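Beta-ketoacyl-[acyl-carrier-protein] synthase FabY (Pseudomonas aeruginosa, PDB 4CW4) catalyses the condensation of acetyl-CoA with malonyl-acyl carrier protein, yielding the acetoacetyl-ACP primer that starts fatty acid synthesis. Local coordinates at residues A103-K108 and K158-R163; I222-G227 and M263-I268; Y291-G296 and V308-S313. One frame throughout, in Å; residues are numbered along the deposited sequence.

How the contacts relate
Along the chain the three contacts follow one another without interleaving. Contact 1 joins the two strands of a small antiparallel sheet far from the catalytic core; its centre lies about 37 Å from that of contact 2 and about 39 Å from that of contact 3. Contacts 2 and 3, with centres about 9 Å apart, belong to the thiolase-like core: strands 222-225 and 307-314 run side by side, joined for example by Ile309 N and Ala223 O, 2.9 Å apart, and carry helices 263-273 and 288-301. All three also reach the second subunit, so the peripheral sheet and the core both take part in the homodimer.

Contact 1 of 3, residues A103-K108 and K158-R163; sequences AVHWHK and KVDSYR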
ATOM      1  N   ALA A 103     -12.284 -13.075 -26.160  1.00 11.65           N
ATOM      2  CA  ALA A 103     -11.164 -13.954 -26.490  1.00 13.20           C
ATOM      3  C   ALA A 103      -9.929 -13.633 -25.654  1.00 12.72           C
ATOM      4  O   ALA A 103      -8.957 -13.020 -26.138  1.00 13.76           O
ATOM      5  CB  ALA A 103     -10.842 -13.882 -27.976  1.00 13.44           C
ATOM      6  N   VAL A 104      -9.970 -14.045 -24.393  1.00 12.22           N
ATOM      7  CA  VAL A 104      -8.817 -13.883 -23.508  1.00 12.75           C
ATOM      8  C   VAL A 104      -8.095 -15.209 -23.396  1.00 12.35           C
ATOM      9  O   VAL A 104      -8.707 -16.269 -23.267  1.00 13.41           O
ATOM     10  CB  VAL A 104      -9.193 -13.297 -22.102  1.00 14.69           C
ATOM     11  CG1 VAL A 104      -9.805 -11.912 -22.224  1.00 14.83           C
ATOM     12  CG2 VAL A 104     -10.133 -14.190 -21.352  1.00 17.47           C
ATOM     13  N   HIS A 105      -6.777 -15.135 -23.444  1.00 13.92           N
ATOM     14  CA  HIS A 105      -5.927 -16.305 -23.391  1.00 14.78           C
ATOM     15  C   HIS A 105      -5.901 -16.940 -22.007  1.00 15.01           C
ATOM     16  O   HIS A 105      -5.884 -16.250 -20.981  1.00 17.46           O
ATOM     17  CB  HIS A 105      -4.499 -15.934 -23.802  1.00 16.22           C
ATOM     18  CG  HIS A 105      -3.516 -17.054 -23.637  1.00 17.50           C
ATOM     19  ND1 HIS A 105      -2.763 -17.217 -22.494  1.00 18.76           N
ATOM     20  CD2 HIS A 105      -3.158 -18.060 -24.473  1.00 17.47           C
ATOM     21  CE1 HIS A 105      -1.998 -18.288 -22.621  1.00 18.19           C
ATOM     22  NE2 HIS A 105      -2.210 -18.808 -23.819  1.00 18.65           N
ATOM     23  N   TRP A 106      -5.885 -18.267 -22.002  1.00 13.37           N
ATOM     24  CA  TRP A 106      -5.532 -19.036 -20.821  1.00 13.62           C
ATOM     25  C   TRP A 106      -4.961 -20.373 -21.269  1.00 12.42           C
ATOM     26  O   TRP A 106      -4.767 -20.597 -22.463  1.00 12.96           O
ATOM     27  CB  TRP A 106      -6.726 -19.232 -19.881  1.00 13.29           C
ATOM     28  CG  TRP A 106      -7.903 -20.008 -20.425  1.00 12.61           C
ATOM     29  CD1 TRP A 106      -8.589 -19.783 -21.596  1.00 13.18           C
ATOM     30  CD2 TRP A 106      -8.580 -21.088 -19.771  1.00 13.40           C
ATOM     31  NE1 TRP A 106      -9.616 -20.685 -21.715  1.00 14.09           N
ATOM     32  CE2 TRP A 106      -9.632 -21.494 -20.608  1.00 13.82           C
ATOM     33  CE3 TRP A 106      -8.375 -21.771 -18.562  1.00 14.69           C
ATOM     34  CZ2 TRP A 106     -10.485 -22.543 -20.276  1.00 14.49           C
ATOM     35  CZ3 TRP A 106      -9.215 -22.817 -18.244  1.00 15.29           C
ATOM     36  CH2 TRP A 106     -10.266 -23.180 -19.086  1.00 15.60           C
ATOM     37  N   HIS A 107      -4.681 -21.252 -20.313  1.00 12.76           N
ATOM     38  CA  HIS A 107      -4.258 -22.622 -20.624  1.00 12.98           C
ATOM     39  C   HIS A 107      -5.323 -23.603 -20.161  1.00 13.18           C
ATOM     40  O   HIS A 107      -5.726 -23.545 -19.009  1.00 15.21           O
ATOM     41  CB  HIS A 107      -2.969 -22.995 -19.880  1.00 13.64           C
ATOM     42  CG  HIS A 107      -1.752 -22.256 -20.322  1.00 13.65           C
ATOM     43  ND1 HIS A 107      -0.723 -21.956 -19.454  1.00 13.76           N
ATOM     44  CD2 HIS A 107      -1.374 -21.774 -21.531  1.00 15.76           C
ATOM     45  CE1 HIS A 107       0.221 -21.303 -20.104  1.00 15.16           C
ATOM     46  NE2 HIS A 107      -0.142 -21.191 -21.369  1.00 16.05           N
ATOM     47  N   LYS A 108      -5.750 -24.526 -21.017  1.00 13.74           N
ATOM     48  CA  LYS A 108      -6.496 -25.686 -20.545  1.00 14.08           C
ATOM     49  C   LYS A 108      -5.520 -26.788 -20.207  1.00 13.63           C
ATOM     50  O   LYS A 108      -4.480 -26.917 -20.847  1.00 13.76           O
ATOM     51  CB  LYS A 108      -7.436 -26.224 -21.618  1.00 13.53           C
ATOM     52  CG  LYS A 108      -8.689 -25.407 -21.845  1.00 14.75           C
ATOM     53  CD  LYS A 108      -9.633 -26.195 -22.737  1.00 15.23           C
ATOM     54  CE  LYS A 108     -10.901 -25.440 -23.060  1.00 15.78           C
ATOM     55  NZ  LYS A 108     -11.803 -26.298 -23.870  1.00 16.06           N
ATOM     56  N   LYS A 158      -0.384 -28.423 -20.928  1.00 12.75           N
ATOM     57  CA  LYS A 158      -1.172 -27.196 -20.958  1.00 12.55           C
ATOM     58  C   LYS A 158      -1.200 -26.661 -22.383  1.00 12.97           C
ATOM     59  O   LYS A 158      -0.165 -26.586 -23.045  1.00 14.73           O
ATOM     60  CB  LYS A 158      -0.609 -26.151 -20.008  1.00 13.99           C
ATOM     61  CG  LYS A 158      -1.196 -26.205 -18.558  1.00 15.73           C
ATOM     62  CD  LYS A 158      -1.173 -27.598 -17.919  1.00 17.79           C
ATOM     63  CE  LYS A 158       0.239 -28.066 -17.556  1.00 20.10           C
ATOM     64  NZ  LYS A 158       0.260 -29.338 -16.710  1.00 22.76           N
ATOM     65  N   VAL A 159      -2.396 -26.334 -22.865  1.00 13.34           N
ATOM     66  CA  VAL A 159      -2.567 -25.838 -24.234  1.00 12.66           C
ATOM     67  C   VAL A 159      -3.217 -24.452 -24.231  1.00 12.33           C
ATOM     68  O   VAL A 159      -4.099 -24.174 -23.425  1.00 11.88           O
ATOM     69  CB  VAL A 159      -3.407 -26.832 -25.094  1.00 14.10           C
ATOM     70  CG1 VAL A 159      -2.694 -28.131 -25.258  1.00 18.59           C
ATOM     71  CG2 VAL A 159      -4.791 -27.066 -24.499  1.00 14.92           C
ATOM     72  N   ASP A 160      -2.801 -23.601 -25.162  1.00 12.15           N
ATOM     73  CA  ASP A 160      -3.401 -22.289 -25.323  1.00 12.08           C
ATOM     74  C   ASP A 160      -4.856 -22.429 -25.700  1.00 11.64           C
ATOM     75  O   ASP A 160      -5.212 -23.226 -26.574  1.00 13.05           O
ATOM     76  CB  ASP A 160      -2.667 -21.497 -26.394  1.00 13.44           C
ATOM     77  CG  ASP A 160      -1.214 -21.332 -26.075  1.00 16.20           C
ATOM     78  OD1 ASP A 160      -0.902 -20.871 -24.962  1.00 15.70           O
ATOM     79  OD2 ASP A 160      -0.381 -21.751 -26.898  1.00 19.35           O
ATOM     80  N   SER A 161      -5.689 -21.634 -25.048  1.00 11.34           N
ATOM     81  CA  SER A 161      -7.108 -21.593 -25.350  1.00 11.56           C
ATOM     82  C   SER A 161      -7.629 -20.179 -25.094  1.00 11.49           C
ATOM     83  O   SER A 161      -6.948 -19.372 -24.473  1.00 11.68           O
ATOM     84  CB  SER A 161      -7.855 -22.608 -24.492  1.00 11.22           C
ATOM     85  OG  SER A 161      -9.154 -22.877 -25.006  1.00 11.97           O
ATOM     86  N   TYR A 162      -8.820 -19.888 -25.607  1.00 12.12           N
ATOM     87  CA  TYR A 162      -9.407 -18.557 -25.532  1.00 11.53           C
ATOM     88  C   TYR A 162     -10.817 -18.615 -24.994  1.00 11.56           C
ATOM     89  O   TYR A 162     -11.609 -19.472 -25.385  1.00 12.62           O
ATOM     90  CB  TYR A 162      -9.335 -17.886 -26.908  1.00 12.59           C
ATOM     91  CG  TYR A 162      -7.896 -17.727 -27.299  1.00 15.00           C
ATOM     92  CD1 TYR A 162      -7.214 -18.740 -27.961  1.00 17.05           C
ATOM     93  CD2 TYR A 162      -7.189 -16.593 -26.923  1.00 17.93           C
ATOM     94  CE1 TYR A 162      -5.864 -18.614 -28.249  1.00 20.32           C
ATOM     95  CE2 TYR A 162      -5.847 -16.457 -27.217  1.00 20.36           C
ATOM     96  CZ  TYR A 162      -5.190 -17.465 -27.879  1.00 22.42           C
ATOM     97  OH  TYR A 162      -3.845 -17.322 -28.171  1.00 27.12           O
ATOM     98  N   ARG A 163     -11.137 -17.694 -24.089  1.00 12.08           N
ATOM     99  CA  ARG A 163     -12.458 -17.677 -23.476  1.00 12.36           C
ATOM    100  C   ARG A 163     -13.032 -16.276 -23.448  1.00 12.30           C
ATOM    101  O   ARG A 163     -12.316 -15.293 -23.607  1.00 12.78           O
ATOM    102  CB  ARG A 163     -12.409 -18.254 -22.058  1.00 13.23           C
ATOM    103  CG  ARG A 163     -11.587 -17.407 -21.077  1.00 14.16           C
ATOM    104  CD  ARG A 163     -11.491 -18.049 -19.710  1.00 16.74           C
ATOM    105  NE  ARG A 163     -12.817 -18.179 -19.104  1.00 20.31           N
ATOM    106  CZ  ARG A 163     -13.433 -17.230 -18.407  1.00 21.38           C
ATOM    107  NH1 ARG A 163     -12.845 -16.063 -18.179  1.00 21.52           N
ATOM    108  NH2 ARG A 163     -14.649 -17.457 -17.933  1.00 22.94           N
TER
HETATM  109  O   HOH W   1     -11.297 -21.655 -23.827  1.00 12.46           O
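His105 and Trp106 of strand 104-112 meet Asp160, Tyr162 and Arg163 across a two-stranded antiparallel sheet with strand 155-163. Six backbone hydrogen bonds, in pairs at Val104-Arg163, Trp106-Ser161 and Lys108-Val159, zip the strands together, and a classic beta bulge, Ala103 and Val104 both opposite Arg163, marks one end. His105, His107, Asp160 and Tyr162 share one face of the sheet. His105 NE2 donates to Asp160 OD1 at 2.7 Å in an almost straight bond (173°), the acceptor lying in the plane of the imidazole and the donor approaching OD1 from its anti side, out of the carboxylate plane. The same imidazole turns an edge toward the face of the Tyr162 ring, an offset edge-to-face pair with centroids 5.7 Å apart and planes at 65°. His107 lies beside Asp160, its CD2 3.6 Å from Asp160 OD1, while its ND1 bonds to Leu246 O of the second subunit. The other carboxylate oxygen, OD2, pairs with Lys158 of the second subunit, where Lys158 and Val159 extend the sheet into a strand of that chain. On the other face Trp106 CG sits between its backbone N and carbonyl carbon (chi1 63°), which carries the indole over toward strand 155-163. Lys108 CG lies on one side of the ring and Arg163 CD on the opposite one, the latter a CH-pi contact 3.8 Å from the centroid of the five-membered ring. Ser161 OG, whose strongest partner is Glu131 of the second subunit, also meets a water 2.7 Å away; that water accepts from Trp106 NE1 in the ring plane at 2.9 Å and donates to Tyr162 O at 2.7 Å.

Contact 2 of 3, residues I222-G227 and M263-I268; sequences IAVFSG and MPTDFI
In the layered alpha/beta core of the thiolase-like fold, Val224 of strand 222-225 and the nearby Ser226 pack on Pro264, Thr265 and Ile268 in the first turns of helix 263-273. Helix and strand segments run roughly antiparallel, their N-to-C directions 151° apart and their axes 8.1 Å from each other at closest. Val224 carries the apolar half of the contact. Its CG1 reaches out anti to the backbone N (chi1 180°) and meets two methyls of the helix, Thr265 CG2 at 3.9 Å and Ile268 CG2 at 4.0 Å; the valine and threonine side chains lie alongside each other, pointing opposite ways, but the valine slants across the isoleucine. Thr265 divides its branches between two tasks. Its methyl CG2 lies against the valine, 3.6 Å from Val224 O, whereas OG1 is pressed against the backbone of Ser226, only 2.9 Å from Ser226 C. That hydroxyl is hydrogen-bonded to Ser281 OG of strand 278-283, which holds the group at the junction of helix and sheet. Farther along, the ring of Pro264 covers Ser226 and Gly227: CB stands 3.8 Å from Ser226 OG, and CG touches the CA of Gly227 at 3.9 Å. Gly227 has a phi of 131°, at which a CB would crowd the carbonyl O of Ser226, so the backbone shape itself calls for glycine. Ser226 OG bonds to Tyr369 OH of strand 366-374. Every residue that touches here is buried. Strand 222-225 lies between the parallel strands 278-283 and 307-314; helix 263-273 rests on one side of it, with helix 190-204 beyond, where Leu192 packs on Pro264 and Ser195 on Ile268.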
ATOM      1  N   ILE A 222       8.439  19.308   1.012  1.00 12.18           N
ATOM      2  CA  ILE A 222       7.680  18.806  -0.123  1.00 12.24           C
ATOM      3  C   ILE A 222       7.267  17.382   0.212  1.00 12.02           C
ATOM      4  O   ILE A 222       8.053  16.636   0.761  1.00 13.43           O
ATOM      5  CB  ILE A 222       8.561  18.732  -1.387  1.00 14.52           C
ATOM      6  CG1 ILE A 222       9.200  20.080  -1.698  1.00 18.21           C
ATOM      7  CG2 ILE A 222       7.770  18.201  -2.578  1.00 14.52           C
ATOM      8  CD1 ILE A 222       8.248  21.114  -2.081  1.00 20.72           C
ATOM      9  N   ALA A 223       6.039  17.004  -0.099  1.00 11.03           N
ATOM     10  CA  ALA A 223       5.558  15.658   0.174  1.00 11.33           C
ATOM     11  C   ALA A 223       4.791  15.139  -1.021  1.00 10.49           C
ATOM     12  O   ALA A 223       4.131  15.904  -1.693  1.00 11.56           O
ATOM     13  CB  ALA A 223       4.646  15.678   1.357  1.00 12.66           C
ATOM     14  N   VAL A 224       4.877  13.833  -1.243  1.00 10.19           N
ATOM     15  CA  VAL A 224       4.134  13.157  -2.296  1.00 11.51           C
ATOM     16  C   VAL A 224       3.498  11.901  -1.725  1.00 10.65           C
ATOM     17  O   VAL A 224       4.191  11.081  -1.118  1.00 10.65           O
ATOM     18  CB  VAL A 224       5.030  12.766  -3.490  1.00 12.04           C
ATOM     19  CG1 VAL A 224       4.217  12.055  -4.561  1.00 12.20           C
ATOM     20  CG2 VAL A 224       5.725  13.999  -4.067  1.00 13.51           C
ATOM     21  N   PHE A 225       2.188  11.765  -1.924  1.00 10.93           N
ATOM     22  CA  PHE A 225       1.433  10.575  -1.541  1.00 10.67           C
ATOM     23  C   PHE A 225       0.599  10.065  -2.707  1.00 10.74           C
ATOM     24  O   PHE A 225      -0.270  10.788  -3.191  1.00 12.19           O
ATOM     25  CB  PHE A 225       0.549  10.872  -0.345  1.00 12.06           C
ATOM     26  CG  PHE A 225       1.310  11.466   0.810  1.00 10.87           C
ATOM     27  CD1 PHE A 225       2.270  10.726   1.485  1.00 12.35           C
ATOM     28  CD2 PHE A 225       1.099  12.778   1.195  1.00 11.55           C
ATOM     29  CE1 PHE A 225       2.976  11.291   2.540  1.00 12.32           C
ATOM     30  CE2 PHE A 225       1.815  13.337   2.241  1.00 12.15           C
ATOM     31  CZ  PHE A 225       2.749  12.603   2.907  1.00 12.35           C
ATOM     32  N   SER A 226       0.871   8.827  -3.139  1.00 11.22           N
ATOM     33  CA  SER A 226       0.163   8.234  -4.278  1.00 10.14           C
ATOM     34  C   SER A 226       0.111   6.711  -4.124  1.00 10.36           C
ATOM     35  O   SER A 226       0.172   6.227  -3.006  1.00 10.83           O
ATOM     36  CB  SER A 226       0.795   8.648  -5.605  1.00 11.95           C
ATOM     37  OG  SER A 226      -0.030   8.226  -6.672  1.00 10.52           O
ATOM     38  N   GLY A 227      -0.033   5.981  -5.227  1.00 10.32           N
ATOM     39  CA  GLY A 227      -0.013   4.525  -5.215  1.00 10.51           C
ATOM     40  C   GLY A 227      -1.172   3.913  -5.978  1.00 10.21           C
ATOM     41  O   GLY A 227      -1.928   4.610  -6.657  1.00 10.34           O
ATOM     42  N   MET A 263       5.102   2.494  -6.430  0.71  9.56           N
ATOM     43  CA  MET A 263       5.838   3.039  -7.558  0.71  9.61           C
ATOM     44  C   MET A 263       5.210   4.258  -8.237  0.71  9.21           C
ATOM     45  O   MET A 263       5.952   5.094  -8.748  0.71  9.97           O
ATOM     46  CB  MET A 263       6.195   1.936  -8.554  0.71  8.82           C
ATOM     47  CG  MET A 263       7.297   1.063  -7.998  0.71  8.69           C
ATOM     48  SD  MET A 263       8.923   1.868  -8.206  0.71  9.38           S
ATOM     49  CE  MET A 263       9.858   1.154  -6.854  0.71 11.04           C
ATOM     50  N   PRO A 264       3.865   4.395  -8.232  1.00 10.42           N
ATOM     51  CA  PRO A 264       3.310   5.655  -8.746  1.00 11.68           C
ATOM     52  C   PRO A 264       3.821   6.874  -7.968  1.00 12.36           C
ATOM     53  O   PRO A 264       4.007   7.929  -8.546  1.00 14.99           O
ATOM     54  CB  PRO A 264       1.799   5.470  -8.563  1.00 11.44           C
ATOM     55  CG  PRO A 264       1.611   3.991  -8.751  1.00 10.77           C
ATOM     56  CD  PRO A 264       2.807   3.393  -8.022  1.00 10.48           C
ATOM     57  N   THR A 265       4.055   6.701  -6.674  1.00 11.02           N
ATOM     58  CA  THR A 265       4.625   7.718  -5.796  1.00 11.34           C
ATOM     59  C   THR A 265       6.137   7.849  -6.022  1.00 11.47           C
ATOM     60  O   THR A 265       6.667   8.947  -6.206  1.00 11.44           O
ATOM     61  CB  THR A 265       4.401   7.290  -4.324  1.00 10.84           C
ATOM     62  OG1 THR A 265       3.021   6.945  -4.163  1.00 10.43           O
ATOM     63  CG2 THR A 265       4.817   8.399  -3.365  1.00 11.89           C
ATOM     64  N   ASP A 266       6.833   6.718  -5.992  1.00 10.27           N
ATOM     65  CA  ASP A 266       8.281   6.726  -6.125  1.00 10.85           C
ATOM     66  C   ASP A 266       8.724   7.356  -7.446  1.00 11.50           C
ATOM     67  O   ASP A 266       9.719   8.063  -7.497  1.00 12.33           O
ATOM     68  CB  ASP A 266       8.830   5.295  -6.039  1.00 11.82           C
ATOM     69  CG  ASP A 266       8.495   4.596  -4.728  1.00 13.64           C
ATOM     70  OD1 ASP A 266       8.391   5.260  -3.674  1.00 15.08           O
ATOM     71  OD2 ASP A 266       8.325   3.353  -4.767  1.00 15.30           O
ATOM     72  N   PHE A 267       7.998   7.082  -8.529  1.00 10.86           N
ATOM     73  CA  PHE A 267       8.361   7.646  -9.827  1.00 10.71           C
ATOM     74  C   PHE A 267       8.242   9.174  -9.821  1.00 11.68           C
ATOM     75  O   PHE A 267       9.002   9.862 -10.478  1.00 11.94           O
ATOM     76  CB  PHE A 267       7.492   7.057 -10.944  1.00 10.80           C
ATOM     77  CG  PHE A 267       8.131   5.897 -11.653  1.00 11.00           C
ATOM     78  CD1 PHE A 267       8.825   4.927 -10.956  1.00 12.64           C
ATOM     79  CD2 PHE A 267       8.055   5.786 -13.032  1.00 11.68           C
ATOM     80  CE1 PHE A 267       9.425   3.872 -11.598  1.00 12.88           C
ATOM     81  CE2 PHE A 267       8.680   4.723 -13.692  1.00 13.10           C
ATOM     82  CZ  PHE A 267       9.366   3.768 -12.969  1.00 13.10           C
ATOM     83  N   ILE A 268       7.289   9.713  -9.088  1.00 12.35           N
ATOM     84  CA  ILE A 268       7.161  11.167  -9.028  1.00 11.14           C
ATOM     85  C   ILE A 268       8.355  11.812  -8.312  1.00 10.93           C
ATOM     86  O   ILE A 268       8.903  12.803  -8.790  1.00 11.53           O
ATOM     87  CB  ILE A 268       5.839  11.573  -8.369  1.00 11.82           C
ATOM     88  CG1 ILE A 268       4.671  11.190  -9.280  1.00 12.68           C
ATOM     89  CG2 ILE A 268       5.776  13.073  -8.091  1.00 13.09           C
ATOM     90  CD1 ILE A 268       3.340  11.235  -8.583  1.00 13.88           C
TER

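Contact 3 of 3, residues Y291-G296 and V308-S313; sequences YNLQKG and VIVGNS
Val310, Asn292 and Gly296 bury the most surface where helix 288-301 lies along strand 307-314, nearly antiparallel at 173°. The helix starts just after Cys286, the inferred catalytic cysteine, as is usual in ketosynthases of the thiolase fold. Val310 points its CG1, anti to the backbone N (chi1 -172°), into the helix backbone, 3.7 Å from both Leu293 N and Asn292 C; Leu293 CD1 adds a looser apolar contact with the same methyl. One turn on, Gly296 brings the helix close: its CA lies 4.0 Å from Val308 CG1 and 4.4 Å from Val310 CG2. A CB here would clash with Val310 CG2, so the lack of a side chain is what allows this approach. Asn292 supplies the polar end. Its ND2 makes two weak, bent bonds across the contact, to Gly311 O at 3.2 Å and to Asn312 OD1 at 3.4 Å, and the two amides meet from opposing sides, their planes only 23° apart. The stronger bonds run outward: Asn292 OD1 takes the backbone N of Ile282, and Asn312 ND2 donates to Gly227 O. The chemistry thus changes along the helix, from a buried amide network at Asn292 to close apolar packing at Gly296, with the polar end the nearer to catalysis: the Asn312 and Cys286 side chains are about 10 Å apart.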
ATOM      1  N   TYR A 291      -7.538   8.384   1.851  1.00 10.61           N
ATOM      2  CA  TYR A 291      -6.524   8.041   2.832  1.00 10.50           C
ATOM      3  C   TYR A 291      -5.209   8.803   2.592  1.00  9.84           C
ATOM      4  O   TYR A 291      -4.597   9.331   3.530  1.00 11.47           O
ATOM      5  CB  TYR A 291      -6.267   6.530   2.832  1.00  9.86           C
ATOM      6  CG  TYR A 291      -7.344   5.644   3.443  1.00 11.35           C
ATOM      7  CD1 TYR A 291      -8.685   5.857   3.229  1.00 11.85           C
ATOM      8  CD2 TYR A 291      -6.994   4.560   4.216  1.00 10.87           C
ATOM      9  CE1 TYR A 291      -9.649   5.029   3.789  1.00 11.80           C
ATOM     10  CE2 TYR A 291      -7.945   3.727   4.767  1.00 11.52           C
ATOM     11  CZ  TYR A 291      -9.273   3.971   4.552  1.00 10.73           C
ATOM     12  OH  TYR A 291     -10.244   3.158   5.096  1.00 11.78           O
ATOM     13  N   ASN A 292      -4.794   8.901   1.333  1.00 10.05           N
ATOM     14  CA  ASN A 292      -3.635   9.713   0.991  1.00  9.75           C
ATOM     15  C   ASN A 292      -3.918  11.190   1.315  1.00 10.67           C
ATOM     16  O   ASN A 292      -3.047  11.920   1.787  1.00 11.59           O
ATOM     17  CB  ASN A 292      -3.288   9.565  -0.501  1.00  9.27           C
ATOM     18  CG  ASN A 292      -2.495   8.313  -0.810  1.00 10.74           C
ATOM     19  OD1 ASN A 292      -1.745   7.801   0.025  1.00 10.85           O
ATOM     20  ND2 ASN A 292      -2.635   7.838  -2.037  1.00 12.93           N
ATOM     21  N   LEU A 293      -5.139  11.636   1.062  1.00 10.21           N
ATOM     22  CA  LEU A 293      -5.493  13.040   1.278  1.00 10.59           C
ATOM     23  C   LEU A 293      -5.491  13.362   2.782  1.00 10.56           C
ATOM     24  O   LEU A 293      -5.082  14.448   3.172  1.00 10.68           O
ATOM     25  CB  LEU A 293      -6.841  13.379   0.638  1.00 10.08           C
ATOM     26  CG  LEU A 293      -7.278  14.847   0.638  1.00 11.19           C
ATOM     27  CD1 LEU A 293      -6.294  15.682  -0.135  1.00 12.91           C
ATOM     28  CD2 LEU A 293      -8.672  15.001   0.039  1.00 10.72           C
ATOM     29  N   GLN A 294      -5.893  12.409   3.620  1.00 10.97           N
ATOM     30  CA  GLN A 294      -5.849  12.630   5.055  1.00 11.10           C
ATOM     31  C   GLN A 294      -4.409  12.902   5.502  1.00 11.47           C
ATOM     32  O   GLN A 294      -4.133  13.822   6.303  1.00 11.15           O
ATOM     33  CB  GLN A 294      -6.424  11.446   5.826  1.00 11.47           C
ATOM     34  CG  GLN A 294      -6.590  11.758   7.320  1.00 12.28           C
ATOM     35  CD  GLN A 294      -7.015  10.552   8.125  1.00 14.15           C
ATOM     36  OE1 GLN A 294      -6.242   9.601   8.276  1.00 15.81           O
ATOM     37  NE2 GLN A 294      -8.254  10.565   8.629  1.00 13.59           N
ATOM     38  N   LYS A 295      -3.487  12.078   5.012  1.00 11.91           N
ATOM     39  CA  LYS A 295      -2.083  12.292   5.298  1.00 12.45           C
ATOM     40  C   LYS A 295      -1.619  13.663   4.790  1.00 11.58           C
ATOM     41  O   LYS A 295      -0.898  14.383   5.493  1.00 11.76           O
ATOM     42  CB  LYS A 295      -1.267  11.149   4.694  1.00 12.89           C
ATOM     43  CG  LYS A 295       0.231  11.214   4.923  1.00 13.54           C
ATOM     44  CD  LYS A 295       0.626  10.723   6.292  1.00 13.92           C
ATOM     45  CE  LYS A 295       2.106  10.993   6.518  1.00 14.28           C
ATOM     46  NZ  LYS A 295       2.581  10.507   7.828  1.00 14.82           N
ATOM     47  N   GLY A 296      -2.050  14.042   3.595  1.00 10.73           N
ATOM     48  CA  GLY A 296      -1.666  15.332   3.050  1.00 10.96           C
ATOM     49  C   GLY A 296      -2.129  16.497   3.890  1.00 11.94           C
ATOM     50  O   GLY A 296      -1.370  17.438   4.107  1.00 12.56           O
ATOM     51  N   VAL A 308       2.255  19.672  -1.136  1.00 11.13           N
ATOM     52  CA  VAL A 308       1.926  18.261  -1.141  1.00 11.08           C
ATOM     53  C   VAL A 308       1.258  17.871  -2.453  1.00 11.18           C
ATOM     54  O   VAL A 308       0.265  18.470  -2.863  1.00 11.82           O
ATOM     55  CB  VAL A 308       0.969  17.868   0.015  1.00 11.82           C
ATOM     56  CG1 VAL A 308       0.741  16.351   0.002  1.00 13.73           C
ATOM     57  CG2 VAL A 308       1.501  18.322   1.359  1.00 12.04           C
ATOM     58  N   ILE A 309       1.808  16.854  -3.105  1.00 10.32           N
ATOM     59  CA  ILE A 309       1.183  16.287  -4.299  1.00 10.46           C
ATOM     60  C   ILE A 309       0.482  15.031  -3.819  1.00 11.01           C
ATOM     61  O   ILE A 309       1.127  14.126  -3.280  1.00 13.54           O
ATOM     62  CB  ILE A 309       2.205  15.957  -5.391  1.00 11.96           C
ATOM     63  CG1 ILE A 309       2.745  17.245  -6.066  1.00 14.65           C
ATOM     64  CG2 ILE A 309       1.560  15.097  -6.484  1.00 12.38           C
ATOM     65  CD1 ILE A 309       3.553  18.181  -5.171  1.00 16.67           C
ATOM     66  N   VAL A 310      -0.838  14.997  -3.963  1.00 10.08           N
ATOM     67  CA  VAL A 310      -1.640  13.867  -3.502  1.00 11.28           C
ATOM     68  C   VAL A 310      -2.437  13.305  -4.662  1.00 10.24           C
ATOM     69  O   VAL A 310      -3.097  14.048  -5.378  1.00 10.13           O
ATOM     70  CB  VAL A 310      -2.672  14.293  -2.432  1.00 15.46           C
ATOM     71  CG1 VAL A 310      -3.353  13.069  -1.833  1.00 15.48           C
ATOM     72  CG2 VAL A 310      -2.046  15.143  -1.326  1.00 17.33           C
ATOM     73  N   GLY A 311      -2.396  12.000  -4.853  1.00  9.83           N
ATOM     74  CA  GLY A 311      -3.175  11.415  -5.927  1.00  9.78           C
ATOM     75  C   GLY A 311      -3.052   9.907  -5.943  1.00  9.13           C
ATOM     76  O   GLY A 311      -2.706   9.288  -4.928  1.00 10.01           O
ATOM     77  N   ASN A 312      -3.321   9.314  -7.099  1.00  9.81           N
ATOM     78  CA  ASN A 312      -3.251   7.867  -7.271  1.00  9.66           C
ATOM     79  C   ASN A 312      -3.186   7.559  -8.759  1.00  9.41           C
ATOM     80  O   ASN A 312      -3.492   8.407  -9.609  1.00 10.04           O
ATOM     81  CB  ASN A 312      -4.484   7.189  -6.661  1.00 10.31           C
ATOM     82  CG  ASN A 312      -4.388   7.000  -5.162  1.00 11.12           C
ATOM     83  OD1 ASN A 312      -5.100   7.648  -4.390  1.00 12.25           O
ATOM     84  ND2 ASN A 312      -3.515   6.107  -4.739  1.00 11.27           N
ATOM     85  N   SER A 313      -2.804   6.324  -9.073  1.00  9.10           N
ATOM     86  CA  SER A 313      -2.799   5.847 -10.430  1.00  9.28           C
ATOM     87  C   SER A 313      -3.159   4.373 -10.436  1.00  9.36           C
ATOM     88  O   SER A 313      -2.505   3.579  -9.764  1.00  9.92           O
ATOM     89  CB  SER A 313      -1.432   6.005 -11.061  1.00 10.82           C
ATOM     90  OG  SER A 313      -1.531   5.621 -12.425  1.00 11.52           O
TER